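Local coordinates for protein subtilisin-like serine protease (Fervidobacterium pennivorans, PDB 1R6V) that degrades keratin into peptides as a subtilisin-like serine protease, enabling its bacterium to grow on native feathers, at residues Asn555-Ser567 against Ile619-Asp631. The protein carries 1 engineered substitution. Sequence-based numbering, arbitrary orientation.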
# COMPACT_ATOMS: atom_id res chain seq x y z
N ASN A 555 16.45 20.31 5.90
CA ASN A 555 16.74 21.73 6.14
C ASN A 555 16.47 22.45 4.82
O ASN A 555 16.41 21.83 3.76
CB ASN A 555 18.19 21.96 6.58
CG ASN A 555 19.22 21.46 5.57
OD1 ASN A 555 19.21 21.84 4.41
ND2 ASN A 555 20.12 20.60 6.03
N SER A 556 16.30 23.77 4.89
CA SER A 556 16.03 24.56 3.69
C SER A 556 16.47 26.00 3.89
O SER A 556 16.82 26.42 4.99
CB SER A 556 14.53 24.55 3.39
OG SER A 556 13.79 24.97 4.53
N THR A 557 16.46 26.75 2.79
CA THR A 557 16.81 28.16 2.82
C THR A 557 15.67 28.91 2.15
O THR A 557 15.09 28.42 1.17
CB THR A 557 18.13 28.46 2.08
OG1 THR A 557 18.06 27.97 0.74
CG2 THR A 557 19.30 27.80 2.80
N LEU A 558 15.35 30.08 2.67
CA LEU A 558 14.28 30.89 2.11
C LEU A 558 14.57 32.35 2.34
O LEU A 558 14.76 32.78 3.47
CB LEU A 558 12.94 30.55 2.76
CG LEU A 558 11.74 31.39 2.33
CD1 LEU A 558 11.47 31.18 0.85
CD2 LEU A 558 10.51 31.00 3.14
N GLN A 559 14.60 33.12 1.25
CA GLN A 559 14.82 34.55 1.35
C GLN A 559 13.74 35.24 0.54
O GLN A 559 13.26 34.70 -0.45
CB GLN A 559 16.20 34.93 0.80
CG GLN A 559 17.39 34.37 1.60
CD GLN A 559 18.73 34.79 1.02
OE1 GLN A 559 18.98 34.64 -0.18
NE2 GLN A 559 19.61 35.30 1.88
N VAL A 560 13.34 36.44 0.97
CA VAL A 560 12.34 37.19 0.23
C VAL A 560 12.78 38.65 0.14
O VAL A 560 13.25 39.23 1.12
CB VAL A 560 10.93 37.12 0.87
CG1 VAL A 560 10.95 37.68 2.27
CG2 VAL A 560 9.96 37.90 0.01
N LYS A 561 12.65 39.23 -1.05
CA LYS A 561 13.02 40.63 -1.29
C LYS A 561 11.93 41.29 -2.14
O LYS A 561 11.53 40.73 -3.16
CB LYS A 561 14.37 40.70 -2.02
CG LYS A 561 14.80 42.09 -2.47
CD LYS A 561 16.17 42.03 -3.16
CE LYS A 561 16.58 43.39 -3.73
NZ LYS A 561 17.95 43.34 -4.32
N PHE A 562 11.45 42.46 -1.74
CA PHE A 562 10.43 43.16 -2.52
C PHE A 562 11.05 44.39 -3.16
O PHE A 562 11.88 45.06 -2.56
CB PHE A 562 9.26 43.60 -1.64
CG PHE A 562 8.65 42.49 -0.86
CD1 PHE A 562 9.11 42.18 0.41
CD2 PHE A 562 7.62 41.73 -1.41
CE1 PHE A 562 8.55 41.13 1.15
CE2 PHE A 562 7.04 40.68 -0.69
CZ PHE A 562 7.52 40.38 0.60
N SER A 563 10.62 44.68 -4.39
CA SER A 563 11.16 45.79 -5.17
C SER A 563 10.26 47.02 -5.30
O SER A 563 10.70 48.08 -5.76
CB SER A 563 11.46 45.28 -6.58
OG SER A 563 10.27 44.77 -7.16
N THR A 564 9.00 46.88 -4.90
CA THR A 564 8.03 47.96 -5.02
C THR A 564 8.22 49.10 -4.02
O THR A 564 8.57 48.86 -2.87
CB THR A 564 6.59 47.40 -4.87
OG1 THR A 564 6.42 46.28 -5.74
CG2 THR A 564 5.56 48.47 -5.22
N ASN A 565 8.00 50.33 -4.47
CA ASN A 565 8.12 51.48 -3.58
C ASN A 565 6.78 51.67 -2.86
O ASN A 565 5.77 51.92 -3.51
CB ASN A 565 8.48 52.73 -4.38
CG ASN A 565 8.30 54.00 -3.58
OD1 ASN A 565 8.55 54.02 -2.37
ND2 ASN A 565 7.89 55.08 -4.24
N LEU A 566 6.78 51.54 -1.54
CA LEU A 566 5.55 51.70 -0.76
C LEU A 566 5.60 52.92 0.14
O LEU A 566 4.97 52.95 1.20
CB LEU A 566 5.31 50.45 0.10
CG LEU A 566 5.18 49.11 -0.62
CD1 LEU A 566 4.90 47.99 0.38
CD2 LEU A 566 4.05 49.18 -1.63
N SER A 567 6.34 53.94 -0.29
CA SER A 567 6.49 55.17 0.49
C SER A 567 5.16 55.90 0.67
O SER A 567 5.01 56.70 1.60
CB SER A 567 7.50 56.10 -0.18
OG SER A 567 7.04 56.49 -1.47
N ILE A 619 -2.47 49.01 -5.45
CA ILE A 619 -1.03 49.01 -5.62
C ILE A 619 -0.55 47.58 -5.72
O ILE A 619 -0.84 46.75 -4.85
CB ILE A 619 -0.32 49.76 -4.47
CG1 ILE A 619 1.19 49.78 -4.73
CG2 ILE A 619 -0.60 49.09 -3.13
CD1 ILE A 619 1.93 50.77 -3.83
N THR A 620 0.14 47.27 -6.81
CA THR A 620 0.68 45.94 -7.00
C THR A 620 2.05 45.90 -6.34
O THR A 620 2.89 46.76 -6.57
CB THR A 620 0.83 45.60 -8.49
OG1 THR A 620 -0.47 45.47 -9.07
CG2 THR A 620 1.60 44.29 -8.67
N ILE A 621 2.27 44.89 -5.49
CA ILE A 621 3.54 44.75 -4.80
C ILE A 621 4.24 43.54 -5.40
O ILE A 621 3.63 42.48 -5.53
CB ILE A 621 3.29 44.56 -3.29
CG1 ILE A 621 2.43 45.72 -2.78
CG2 ILE A 621 4.61 44.46 -2.55
CD1 ILE A 621 1.97 45.59 -1.35
N GLN A 622 5.50 43.70 -5.77
CA GLN A 622 6.24 42.60 -6.39
C GLN A 622 7.53 42.28 -5.65
O GLN A 622 8.10 43.14 -5.00
CB GLN A 622 6.55 42.96 -7.85
CG GLN A 622 5.34 43.06 -8.76
CD GLN A 622 5.68 43.62 -10.13
OE1 GLN A 622 5.85 44.82 -10.30
NE2 GLN A 622 5.78 42.74 -11.12
N GLY A 623 7.99 41.05 -5.77
CA GLY A 623 9.23 40.68 -5.10
C GLY A 623 9.80 39.41 -5.69
O GLY A 623 9.31 38.90 -6.70
N THR A 624 10.85 38.90 -5.06
CA THR A 624 11.48 37.67 -5.51
C THR A 624 11.69 36.79 -4.28
O THR A 624 12.19 37.23 -3.26
CB THR A 624 12.86 37.97 -6.17
OG1 THR A 624 12.66 38.84 -7.30
CG2 THR A 624 13.54 36.68 -6.64
N VAL A 625 11.27 35.53 -4.38
CA VAL A 625 11.47 34.58 -3.30
C VAL A 625 12.60 33.69 -3.80
O VAL A 625 12.60 33.26 -4.95
CB VAL A 625 10.21 33.70 -3.05
CG1 VAL A 625 10.59 32.40 -2.35
CG2 VAL A 625 9.21 34.45 -2.18
N THR A 626 13.60 33.46 -2.95
CA THR A 626 14.69 32.57 -3.31
C THR A 626 14.50 31.39 -2.37
O THR A 626 14.72 31.50 -1.17
CB THR A 626 16.08 33.22 -3.09
OG1 THR A 626 16.17 34.42 -3.86
CG2 THR A 626 17.17 32.26 -3.55
N LEU A 627 14.06 30.28 -2.94
CA LEU A 627 13.76 29.08 -2.17
C LEU A 627 14.74 27.97 -2.50
O LEU A 627 14.74 27.45 -3.61
CB LEU A 627 12.34 28.64 -2.50
CG LEU A 627 11.81 27.36 -1.85
CD1 LEU A 627 11.83 27.48 -0.32
CD2 LEU A 627 10.39 27.16 -2.37
N ASN A 628 15.57 27.59 -1.54
CA ASN A 628 16.56 26.55 -1.77
C ASN A 628 17.40 26.87 -3.01
O ASN A 628 17.76 25.99 -3.80
CB ASN A 628 15.88 25.19 -1.89
CG ASN A 628 15.19 24.80 -0.60
OD1 ASN A 628 15.76 24.94 0.48
ND2 ASN A 628 13.95 24.31 -0.69
N GLY A 629 17.70 28.16 -3.18
CA GLY A 629 18.51 28.62 -4.30
C GLY A 629 17.79 29.01 -5.57
O GLY A 629 18.38 29.60 -6.48
N GLU A 630 16.50 28.69 -5.66
CA GLU A 630 15.75 29.00 -6.86
C GLU A 630 14.99 30.30 -6.73
O GLU A 630 14.28 30.52 -5.75
CB GLU A 630 14.79 27.86 -7.15
CG GLU A 630 14.07 27.99 -8.46
CD GLU A 630 13.19 26.80 -8.75
OE1 GLU A 630 13.71 25.66 -8.71
OE2 GLU A 630 11.98 27.01 -9.01
N ASP A 631 15.13 31.19 -7.72
CA ASP A 631 14.41 32.45 -7.68
C ASP A 631 13.01 32.26 -8.23
O ASP A 631 12.82 31.69 -9.31
CB ASP A 631 15.11 33.54 -8.49
CG ASP A 631 16.38 34.03 -7.83
OD1 ASP A 631 16.54 33.89 -6.60
OD2 ASP A 631 17.22 34.60 -8.56
O HOH W 1 17.35 30.21 -0.80
O HOH W 2 18.68 24.81 0.62
O HOH W 3 12.14 41.69 -6.29
O HOH W 4 6.57 47.05 -8.33
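Strands 558-562 and 619-627 run antiparallel, their axes 157° apart, with Gln559-Thr626 and Lys561-Thr624 as hydrogen-bonded pairs; Thr626 N reaches Gln559 O at 2.8 Å. Beyond the strand proper, Asn628 extends the pairing: its N donates to Thr557 O, and its amide OD1 takes Thr557 N at 3.0 Å. With CG anti to its own carbonyl carbon (chi1 -63°), OD1 swings toward Thr557 N, which approaches tilted from the amide plane, while ND2 binds Ala531 O. A leucine here would probably leave Thr557 N without its acceptor and Ala531 O without this donor. Asn628 and Gly629 are the central residues of a type I' turn leading into strand 630-638; in the four-stranded antiparallel sheet of the second beta-sandwich domain, 619-627 lies between 558-562 and 630-638. On its inner face, Leu558 CD1 lies 3.5 Å from Val625 CG1, both leaning on Phe607 of the facing sheet. Phe562 sits beside Gly623, its ring edge toward Gln622 O and the ring edge-to-face with Phe574. Beyond 558-562, after Ser563 N has bonded to Gln622 O, a side chain takes over: Thr564 OG1 accepts Gln622 N at 2.7 Å, and a water links it to Gln622 OE1. Leu566 CD2 presses tightly on Ile619 CD1, 3.4 Å away.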